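Local coordinates for galactofuranose-binding protein YtfQ (Escherichia coli, PDB 2VK2), which binds alpha- and beta-galactofuranose in the periplasm and serves as the solute-binding component of the YtfQRT-YjfF ABC transporter, at residues A[2-7]-A[58-63]; A[15-20]-A[89-94]; A[85-90]-A[101-106]. All coordinates share one frame; numbering follows the deposited sequence.

Interaction 1: residues A[2-7]-A[58-63]; sequences PLTVGF and GVDAIF
Val5 and Phe63 meet in the buried half of this contact, where strands 4-7 and 61-63 run parallel side by side. One methyl of Val5, CG1, sits almost on the ring axis of Phe63, 3.7 Å from the ring centroid, a CH-pi contact. Chi1 of 175° puts this methyl trans to the Val5 backbone N and over the ring, while CG2 leans toward Ala61 CB. Phe7, on the same sheet face, crosses Phe63 at about a right angle: its CD1 lies 3.7 Å from Phe63 CB, and the carbonyl oxygen of Phe63 comes to the Phe7 ring edge in its plane. Between Val5 and Phe7, Gly6 faces the partner strand with both its N and its O, N bonding Ala61 O at 3.0 Å, O accepting from Phe63 N at 2.8 Å. From helix 252-265, Phe256 packs on Val5 and Phe63, Leu259 on Val5 and Ala61.

Toward the N terminus the packing thins and solvent comes in. Pro2 is exposed, and Asp60 takes over with polar grips on Thr4. Its carboxylate OD2 receives Thr4 N at 2.8 Å through the anti lone pair, nearly straight at 169°, while its own backbone N donates to Thr4 O, also at 2.8 Å. Ala61 N adds only a weak bond to that oxygen. Leu3 crosses Asp60 at about a right angle, its CD2 3.8 Å from Asp60 CG.

The chemistry divides by depth: aromatic and aliphatic surfaces join the strands on the face under helix 252-265, and an aspartate side chain replaces a backbone acceptor where the pairing begins.

Interaction 2: residues A[15-20]-A[89-94]; sequences GWRAAE and LDRSID. With GZL (beta-D-galactofuranose), chain B.
Asp90 reaches toward helix 15-20 between Trp16, Arg17 and Glu20, with the bound galactofuranose beside it. Starting at CB, this carbon lies 3.6 Å from Trp16 CH2 and is also near the sugar's O6. Chi1 of 86° then places CG between the backbone N and the carbonyl carbon, bringing the carboxylate to the indole, whose plane stands 82° from its own. The two oxygens have different company. OD1 accepts from the sugar hydroxyl O5 at 2.7 Å and from Arg17 NH2 at 2.9 Å. OD2 takes Arg17 NH1, also at 2.9 Å, so the guanidinium grips the carboxylate end-on, one nitrogen to each oxygen, with the two planes turned 45° apart. OD2 also lies 2.5 Å from Glu20 OE2, a spacing at which one of the acids probably carries a proton.

Arg17 is shared further: NH2 donates to the sugar's O4, NH1 meets Glu20 OE1 and donates to Gln9 OE1, and NE is salt-bridged to Glu13. Glu20 OE1 also accepts from Gln9 NE2. Arg91 comes to the same part of the sugar, NE donating to O5 at 2.9 Å and NH2 to O4 at 3.0 Å. On the indole of Trp16, sugar C6 lies over one face and Glu20 CB over the other, while NE1 bonds Leu247 O across the cleft.

This is one wall of the pocket, and its burial around the sugar is consistent with a closed form. The acids and arginines likely balance one another's charge; the network probably steadies Asp90 and Arg17, and Val67 O holds Arg91, to read ring oxygen O4 and hydroxyl O5.

Interaction 3: residues A[85-90]-A[101-106]; sequences PVFLLD and YMTTVT. With GZL (beta-D-galactofuranose), chain B.
Phe87 and Met102 lie side by side and point the same way, so that Met102 CB rests over one face of the phenyl ring, offset toward its rim and 3.8 Å from CE1. Thr103 approaches the same ring differently, its CG2 at the edge and near the plane, 3.9 Å from CD1. Phe63 and helix 252-265 also pack against Phe87; with an alanine in place of Phe87, a gap would probably open between sheet and helix, and Met102 would be freer to turn. Met102 also brings CG to 3.8 Å from Pro85 CB.

On the other sheet face the arrangement is perpendicular. Leu88 crosses Tyr101 at about a right angle, and its CD1 sits over the centre of the phenol ring, 3.8 Å from the centroid. Chi1 of 63° tucks the Tyr101 ring between its backbone N and carbonyl carbon, where its face can receive that methyl. Leu88 and Thr104 cross at a slant, with CD1 3.6 Å from OG1, and Lys271 makes a cation-pi contact with the tyrosine.

Between these two layers of side chains strands 86-89 and 103-106 run parallel. Leu88 uses both its N and its O on strand 103-106, bonding Thr103 O and Val105 N, and Asp90 N closes the ladder on Val105 O at 2.7 Å, with 175° at that carbonyl oxygen. Beyond that bond Asp90 O receives the sugar's O6 at 2.8 Å, and a water donates to both Asp90 O and Thr106 OG1 while also bonded to O6.

The pair therefore changes from apolar packing to a polar strand end: the ladder positions a backbone carbonyl as a sugar acceptor, as expected where ligands bind at the C-terminal ends of parallel strands.

Overall arrangement
From the N terminus, strand 4-9 opens interaction 1, which closes at 58-63 after the chain has passed through helix 15-31, strand 34-39 and helix 44-57. Interaction 2 starts within that loop, at 15-20, and closes beyond it at 89-94, so the two cross. Interaction 3 follows interaction 1 in series, closing a short loop from 85-90 to 101-106, and it shares Leu89 and Asp90 with interaction 2. Strands 61-64 and 86-89 are sheet neighbours, so interactions 1 and 3 together join four strands adjacent in one parallel sheet. Interaction 2 ties the C-terminal ends of the strands to helix 15-31 at the sugar cleft between the two domains.

Interaction 1: residues A[2-7]-A[58-63]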
loop_
_atom_site.group_PDB
_atom_site.type_symbol
_atom_site.label_atom_id
_atom_site.label_comp_id
_atom_site.label_asym_id
_atom_site.label_seq_id
_atom_site.Cartn_x
_atom_site.Cartn_y
_atom_site.Cartn_z
ATOM N N PRO A 2 7.029 -12.662 -28.690
ATOM C CA PRO A 2 7.286 -12.658 -27.249
ATOM C C PRO A 2 7.408 -11.241 -26.690
ATOM O O PRO A 2 8.038 -10.390 -27.321
ATOM C CB PRO A 2 8.626 -13.399 -27.126
ATOM C CG PRO A 2 8.773 -14.169 -28.391
ATOM C CD PRO A 2 8.078 -13.371 -29.443
ATOM N N LEU A 3 6.799 -10.993 -25.530
ATOM C CA LEU A 3 6.906 -9.694 -24.861
ATOM C C LEU A 3 7.861 -9.775 -23.680
ATOM O O LEU A 3 7.848 -10.750 -22.927
ATOM C CB LEU A 3 5.537 -9.215 -24.365
ATOM C CG LEU A 3 4.499 -8.797 -25.409
ATOM C CD1 LEU A 3 3.206 -8.396 -24.714
ATOM C CD2 LEU A 3 5.010 -7.658 -26.282
ATOM N N THR A 4 8.694 -8.745 -23.532
ATOM C CA THR A 4 9.544 -8.582 -22.358
ATOM C C THR A 4 9.138 -7.303 -21.632
ATOM O O THR A 4 9.076 -6.231 -22.238
ATOM C CB THR A 4 11.034 -8.503 -22.733
ATOM O OG1 THR A 4 11.435 -9.728 -23.356
ATOM C CG2 THR A 4 11.896 -8.271 -21.496
ATOM N N VAL A 5 8.851 -7.432 -20.339
ATOM C CA VAL A 5 8.466 -6.300 -19.506
ATOM C C VAL A 5 9.518 -6.093 -18.421
ATOM O O VAL A 5 9.943 -7.044 -17.767
ATOM C CB VAL A 5 7.085 -6.530 -18.854
ATOM C CG1 VAL A 5 6.740 -5.401 -17.890
ATOM C CG2 VAL A 5 6.017 -6.665 -19.927
ATOM N N GLY A 6 9.949 -4.845 -18.252
ATOM C CA GLY A 6 10.828 -4.469 -17.154
ATOM C C GLY A 6 9.989 -3.834 -16.065
ATOM O O GLY A 6 9.296 -2.853 -16.318
ATOM N N PHE A 7 10.047 -4.397 -14.861
ATOM C CA PHE A 7 9.280 -3.900 -13.719
ATOM C C PHE A 7 10.242 -3.318 -12.695
ATOM O O PHE A 7 11.049 -4.041 -12.109
ATOM C CB PHE A 7 8.450 -5.051 -13.131
ATOM C CG PHE A 7 7.662 -4.712 -11.876
ATOM C CD1 PHE A 7 7.284 -3.410 -11.551
ATOM C CD2 PHE A 7 7.251 -5.743 -11.036
ATOM C CE1 PHE A 7 6.545 -3.149 -10.394
ATOM C CE2 PHE A 7 6.513 -5.488 -9.890
ATOM C CZ PHE A 7 6.158 -4.190 -9.568
ATOM N N GLY A 58 15.709 -1.990 -24.532
ATOM C CA GLY A 58 14.643 -2.095 -25.520
ATOM C C GLY A 58 13.568 -3.101 -25.151
ATOM O O GLY A 58 13.081 -3.838 -26.007
ATOM N N VAL A 59 13.180 -3.132 -23.877
ATOM C CA VAL A 59 12.034 -3.940 -23.452
ATOM C C VAL A 59 10.767 -3.422 -24.132
ATOM O O VAL A 59 10.730 -2.294 -24.623
ATOM C CB VAL A 59 11.841 -3.930 -21.913
ATOM C CG1 VAL A 59 13.080 -4.463 -21.211
ATOM C CG2 VAL A 59 11.484 -2.533 -21.412
ATOM N N ASP A 60 9.731 -4.252 -24.163
ATOM C CA ASP A 60 8.478 -3.892 -24.827
ATOM C C ASP A 60 7.610 -2.963 -23.993
ATOM O O ASP A 60 6.801 -2.216 -24.532
ATOM C CB ASP A 60 7.677 -5.145 -25.171
ATOM C CG ASP A 60 8.398 -6.032 -26.148
ATOM O OD1 ASP A 60 8.459 -5.665 -27.338
ATOM O OD2 ASP A 60 8.923 -7.080 -25.730
ATOM N N ALA A 61 7.763 -3.029 -22.677
ATOM C CA ALA A 61 6.979 -2.195 -21.782
ATOM C C ALA A 61 7.699 -2.096 -20.459
ATOM O O ALA A 61 8.492 -2.970 -20.113
ATOM C CB ALA A 61 5.591 -2.778 -21.589
ATOM N N ILE A 62 7.429 -1.015 -19.738
ATOM C CA ILE A 62 7.997 -0.798 -18.416
ATOM C C ILE A 62 6.866 -0.627 -17.411
ATOM O O ILE A 62 5.931 0.134 -17.645
ATOM C CB ILE A 62 8.940 0.426 -18.406
ATOM C CG1 ILE A 62 10.181 0.114 -19.247
ATOM C CG2 ILE A 62 9.349 0.793 -16.978
ATOM C CD1 ILE A 62 11.019 1.323 -19.600
ATOM N N PHE A 63 6.944 -1.378 -16.318
ATOM C CA PHE A 63 6.034 -1.228 -15.188
ATOM C C PHE A 63 6.832 -0.546 -14.085
ATOM O O PHE A 63 7.987 -0.899 -13.847
ATOM C CB PHE A 63 5.560 -2.592 -14.671
ATOM C CG PHE A 63 4.579 -3.324 -15.567
ATOM C CD1 PHE A 63 4.227 -2.872 -16.836
ATOM C CD2 PHE A 63 4.029 -4.520 -15.119
ATOM C CE1 PHE A 63 3.324 -3.590 -17.616
ATOM C CE2 PHE A 63 3.142 -5.236 -15.897
ATOM C CZ PHE A 63 2.787 -4.775 -17.142
#

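Interaction 2: residues A[15-20]-A[89-94]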
loop_
_atom_site.group_PDB
_atom_site.type_symbol
_atom_site.label_atom_id
_atom_site.label_comp_id
_atom_site.label_asym_id
_atom_site.label_seq_id
_atom_site.Cartn_x
_atom_site.Cartn_y
_atom_site.Cartn_z
ATOM N N GLY A 15 4.879 -7.441 3.560
ATOM C CA GLY A 15 4.379 -8.719 3.069
ATOM C C GLY A 15 3.477 -8.540 1.865
ATOM O O GLY A 15 3.421 -9.402 0.993
ATOM N N TRP A 16 2.768 -7.415 1.812
ATOM C CA TRP A 16 1.932 -7.113 0.661
ATOM C C TRP A 16 2.774 -6.969 -0.608
ATOM O O TRP A 16 2.430 -7.536 -1.641
ATOM C CB TRP A 16 1.086 -5.850 0.873
ATOM C CG TRP A 16 0.212 -5.615 -0.306
ATOM C CD1 TRP A 16 -1.043 -6.100 -0.503
ATOM C CD2 TRP A 16 0.559 -4.901 -1.500
ATOM N NE1 TRP A 16 -1.513 -5.716 -1.736
ATOM C CE2 TRP A 16 -0.543 -4.985 -2.370
ATOM C CE3 TRP A 16 1.697 -4.197 -1.917
ATOM C CZ2 TRP A 16 -0.551 -4.380 -3.628
ATOM C CZ3 TRP A 16 1.689 -3.598 -3.170
ATOM C CH2 TRP A 16 0.576 -3.699 -4.009
ATOM N N ARG A 17 3.866 -6.216 -0.537
ATOM C CA ARG A 17 4.675 -6.002 -1.739
ATOM C C ARG A 17 5.360 -7.288 -2.183
ATOM O O ARG A 17 5.495 -7.535 -3.376
ATOM C CB ARG A 17 5.702 -4.882 -1.567
ATOM C CG ARG A 17 6.361 -4.505 -2.908
ATOM C CD ARG A 17 7.073 -3.164 -2.885
ATOM N NE ARG A 17 6.138 -2.087 -2.590
ATOM C CZ ARG A 17 5.298 -1.540 -3.461
ATOM N NH1 ARG A 17 5.270 -1.915 -4.731
ATOM N NH2 ARG A 17 4.476 -0.595 -3.043
ATOM N N ALA A 18 5.766 -8.117 -1.227
ATOM C CA ALA A 18 6.317 -9.429 -1.552
ATOM C C ALA A 18 5.298 -10.256 -2.336
ATOM O O ALA A 18 5.649 -10.919 -3.312
ATOM C CB ALA A 18 6.743 -10.164 -0.289
ATOM N N ALA A 19 4.038 -10.207 -1.914
ATOM C CA ALA A 19 2.959 -10.884 -2.627
ATOM C C ALA A 19 2.731 -10.279 -4.013
ATOM O O ALA A 19 2.505 -11.007 -4.975
ATOM C CB ALA A 19 1.670 -10.852 -1.813
ATOM N N GLU A 20 2.787 -8.951 -4.116
ATOM C CA GLU A 20 2.639 -8.289 -5.414
ATOM C C GLU A 20 3.708 -8.767 -6.398
ATOM O O GLU A 20 3.413 -9.024 -7.565
ATOM C CB GLU A 20 2.717 -6.768 -5.270
ATOM C CG GLU A 20 2.415 -6.013 -6.561
ATOM C CD GLU A 20 2.892 -4.577 -6.539
ATOM O OE1 GLU A 20 3.992 -4.313 -6.012
ATOM O OE2 GLU A 20 2.154 -3.712 -7.059
ATOM N N LEU A 89 2.027 0.943 -11.204
ATOM C CA LEU A 89 1.368 -0.040 -10.289
ATOM C C LEU A 89 1.430 0.454 -8.868
ATOM O O LEU A 89 2.451 0.815 -8.375
ATOM C CB LEU A 89 2.093 -1.399 -10.394
ATOM C CG LEU A 89 1.835 -2.295 -11.627
ATOM C CD1 LEU A 89 2.131 -1.652 -13.001
ATOM C CD2 LEU A 89 2.640 -3.583 -11.426
ATOM N N ASP A 90 0.231 0.425 -8.280
ATOM C CA ASP A 90 0.001 0.502 -6.813
ATOM C C ASP A 90 0.315 1.830 -6.105
ATOM O O ASP A 90 -0.226 2.086 -5.075
ATOM C CB ASP A 90 0.606 -0.739 -6.091
ATOM C CG ASP A 90 2.067 -0.603 -5.729
ATOM O OD1 ASP A 90 2.431 0.244 -4.956
ATOM O OD2 ASP A 90 2.856 -1.434 -6.176
ATOM N N ARG A 91 1.139 2.657 -6.721
ATOM C CA ARG A 91 1.277 4.108 -6.336
ATOM C C ARG A 91 1.176 4.973 -7.590
ATOM O O ARG A 91 1.384 4.510 -8.652
ATOM C CB ARG A 91 2.604 4.364 -5.628
ATOM C CG ARG A 91 2.780 3.469 -4.347
ATOM C CD ARG A 91 3.971 3.889 -3.540
ATOM N NE ARG A 91 4.103 2.926 -2.380
ATOM C CZ ARG A 91 5.173 2.798 -1.631
ATOM N NH1 ARG A 91 6.213 3.588 -1.726
ATOM N NH2 ARG A 91 5.231 1.845 -0.725
ATOM N N SER A 92 0.865 6.229 -7.317
ATOM C CA SER A 92 0.626 7.196 -8.380
ATOM C C SER A 92 1.715 8.260 -8.414
ATOM O O SER A 92 2.493 8.410 -7.474
ATOM C CB SER A 92 -0.735 7.860 -8.176
ATOM O OG SER A 92 -1.794 6.925 -8.294
ATOM N N ILE A 93 1.759 9.002 -9.517
ATOM C CA ILE A 93 2.689 10.116 -9.652
ATOM C C ILE A 93 1.923 11.409 -9.871
ATOM O O ILE A 93 0.762 11.402 -10.288
ATOM C CB ILE A 93 3.723 9.883 -10.787
ATOM C CG1 ILE A 93 3.054 9.878 -12.165
ATOM C CG2 ILE A 93 4.480 8.577 -10.546
ATOM C CD1 ILE A 93 4.039 9.704 -13.309
ATOM N N ASP A 94 2.598 12.510 -9.560
ATOM C CA ASP A 94 2.047 13.842 -9.753
ATOM C C ASP A 94 2.796 14.506 -10.904
ATOM O O ASP A 94 3.885 15.043 -10.718
ATOM C CB ASP A 94 2.177 14.658 -8.463
ATOM C CG ASP A 94 1.451 15.993 -8.527
ATOM O OD1 ASP A 94 0.518 16.145 -9.344
ATOM O OD2 ASP A 94 1.815 16.894 -7.744
HETATM C C6 GZL B . -0.102 -0.004 -1.819
HETATM C C5 GZL B . 1.155 0.382 -1.525
HETATM C C4 GZL B . 1.824 0.140 -0.184
HETATM C C3 GZL B . 1.265 -0.846 0.805
HETATM C C2 GZL B . 2.237 -1.608 1.289
HETATM O O6 GZL B . -0.650 0.253 -3.010
HETATM O O5 GZL B . 1.843 1.099 -2.420
HETATM O O4 GZL B . 3.168 -0.322 -0.378
HETATM O O3 GZL B . -0.010 -0.855 1.177
HETATM C C1 GZL B . 3.518 -1.313 0.595
HETATM O O2 GZL B . 2.165 -2.547 2.234
HETATM O O1 GZL B . 4.497 -0.795 1.490
#

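Interaction 3: residues A[85-90]-A[101-106]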
loop_
_atom_site.group_PDB
_atom_site.type_symbol
_atom_site.label_atom_id
_atom_site.label_comp_id
_atom_site.label_asym_id
_atom_site.label_seq_id
_atom_site.Cartn_x
_atom_site.Cartn_y
_atom_site.Cartn_z
ATOM N N PRO A 85 5.890 1.915 -23.795
ATOM C CA PRO A 85 4.776 2.268 -22.914
ATOM C C PRO A 85 5.077 1.980 -21.447
ATOM O O PRO A 85 5.745 0.990 -21.131
ATOM C CB PRO A 85 3.632 1.382 -23.421
ATOM C CG PRO A 85 4.306 0.235 -24.065
ATOM C CD PRO A 85 5.539 0.801 -24.692
ATOM N N VAL A 86 4.583 2.856 -20.576
ATOM C CA VAL A 86 4.821 2.765 -19.140
ATOM C C VAL A 86 3.499 2.584 -18.406
ATOM O O VAL A 86 2.517 3.273 -18.689
ATOM C CB VAL A 86 5.544 4.022 -18.612
ATOM C CG1 VAL A 86 5.613 4.015 -17.084
ATOM C CG2 VAL A 86 6.938 4.110 -19.210
ATOM N N PHE A 87 3.486 1.636 -17.470
ATOM C CA PHE A 87 2.317 1.351 -16.647
ATOM C C PHE A 87 2.711 1.522 -15.188
ATOM O O PHE A 87 3.729 0.995 -14.754
ATOM C CB PHE A 87 1.831 -0.080 -16.898
ATOM C CG PHE A 87 1.474 -0.353 -18.334
ATOM C CD1 PHE A 87 0.147 -0.393 -18.739
ATOM C CD2 PHE A 87 2.466 -0.558 -19.283
ATOM C CE1 PHE A 87 -0.185 -0.633 -20.066
ATOM C CE2 PHE A 87 2.139 -0.798 -20.608
ATOM C CZ PHE A 87 0.815 -0.834 -20.999
ATOM N N LEU A 88 1.914 2.284 -14.447
ATOM C CA LEU A 88 2.186 2.520 -13.035
ATOM C C LEU A 88 1.367 1.550 -12.195
ATOM O O LEU A 88 0.187 1.343 -12.458
ATOM C CB LEU A 88 1.862 3.967 -12.657
ATOM C CG LEU A 88 2.594 5.033 -13.479
ATOM C CD1 LEU A 88 2.160 6.419 -13.034
ATOM C CD2 LEU A 88 4.105 4.878 -13.378
ATOM N N LEU A 89 2.027 0.943 -11.204
ATOM C CA LEU A 89 1.368 -0.040 -10.289
ATOM C C LEU A 89 1.430 0.454 -8.868
ATOM O O LEU A 89 2.451 0.815 -8.375
ATOM C CB LEU A 89 2.093 -1.399 -10.394
ATOM C CG LEU A 89 1.835 -2.295 -11.627
ATOM C CD1 LEU A 89 2.131 -1.652 -13.001
ATOM C CD2 LEU A 89 2.640 -3.583 -11.426
ATOM N N ASP A 90 0.231 0.425 -8.280
ATOM C CA ASP A 90 0.001 0.502 -6.813
ATOM C C ASP A 90 0.315 1.830 -6.105
ATOM O O ASP A 90 -0.226 2.086 -5.075
ATOM C CB ASP A 90 0.606 -0.739 -6.091
ATOM C CG ASP A 90 2.067 -0.603 -5.729
ATOM O OD1 ASP A 90 2.431 0.244 -4.956
ATOM O OD2 ASP A 90 2.856 -1.434 -6.176
ATOM N N TYR A 101 2.441 8.354 -19.203
ATOM C CA TYR A 101 2.234 6.948 -18.857
ATOM C C TYR A 101 0.874 6.494 -19.361
ATOM O O TYR A 101 0.004 7.318 -19.641
ATOM C CB TYR A 101 2.344 6.743 -17.344
ATOM C CG TYR A 101 1.290 7.475 -16.555
ATOM C CD1 TYR A 101 0.087 6.858 -16.235
ATOM C CD2 TYR A 101 1.486 8.789 -16.143
ATOM C CE1 TYR A 101 -0.888 7.514 -15.525
ATOM C CE2 TYR A 101 0.509 9.459 -15.421
ATOM C CZ TYR A 101 -0.677 8.812 -15.119
ATOM O OH TYR A 101 -1.663 9.450 -14.406
ATOM N N MET A 102 0.691 5.181 -19.458
ATOM C CA MET A 102 -0.524 4.605 -20.027
ATOM C C MET A 102 -1.673 4.618 -19.029
ATOM O O MET A 102 -2.745 5.156 -19.304
ATOM C CB MET A 102 -0.261 3.168 -20.476
ATOM C CG MET A 102 0.787 3.046 -21.566
ATOM S SD MET A 102 0.184 3.599 -23.167
ATOM C CE MET A 102 -0.728 2.141 -23.667
ATOM N N THR A 103 -1.444 4.011 -17.869
ATOM C CA THR A 103 -2.457 3.934 -16.829
ATOM C C THR A 103 -1.784 3.738 -15.484
ATOM O O THR A 103 -0.602 3.392 -15.421
ATOM C CB THR A 103 -3.444 2.768 -17.088
ATOM O OG1 THR A 103 -4.568 2.876 -16.207
ATOM C CG2 THR A 103 -2.771 1.416 -16.870
ATOM N N THR A 104 -2.543 3.994 -14.422
ATOM C CA THR A 104 -2.155 3.615 -13.068
ATOM C C THR A 104 -3.138 2.559 -12.583
ATOM O O THR A 104 -4.345 2.798 -12.568
ATOM C CB THR A 104 -2.196 4.810 -12.098
ATOM O OG1 THR A 104 -1.405 5.882 -12.621
ATOM C CG2 THR A 104 -1.655 4.417 -10.728
ATOM N N VAL A 105 -2.620 1.388 -12.222
ATOM C CA VAL A 105 -3.425 0.348 -11.589
ATOM C C VAL A 105 -3.260 0.502 -10.088
ATOM O O VAL A 105 -2.147 0.420 -9.573
ATOM C CB VAL A 105 -2.982 -1.062 -12.012
ATOM C CG1 VAL A 105 -3.903 -2.112 -11.391
ATOM C CG2 VAL A 105 -2.969 -1.185 -13.529
ATOM N N THR A 106 -4.356 0.746 -9.381
ATOM C CA THR A 106 -4.263 1.123 -7.980
ATOM C C THR A 106 -5.621 1.029 -7.311
ATOM O O THR A 106 -6.649 1.055 -7.976
ATOM C CB THR A 106 -3.717 2.575 -7.852
ATOM O OG1 THR A 106 -3.589 2.940 -6.472
ATOM C CG2 THR A 106 -4.637 3.567 -8.559
HETATM C C6 GZL B . -0.102 -0.004 -1.819
HETATM C C5 GZL B . 1.155 0.382 -1.525
HETATM C C4 GZL B . 1.824 0.140 -0.184
HETATM C C3 GZL B . 1.265 -0.846 0.805
HETATM C C2 GZL B . 2.237 -1.608 1.289
HETATM O O6 GZL B . -0.650 0.253 -3.010
HETATM O O5 GZL B . 1.843 1.099 -2.420
HETATM O O4 GZL B . 3.168 -0.322 -0.378
HETATM O O3 GZL B . -0.010 -0.855 1.177
HETATM C C1 GZL B . 3.518 -1.313 0.595
HETATM O O2 GZL B . 2.165 -2.547 2.234
HETATM O O1 GZL B . 4.497 -0.795 1.490
HETATM O O HOH W 1 -3.121 1.096 -4.328
#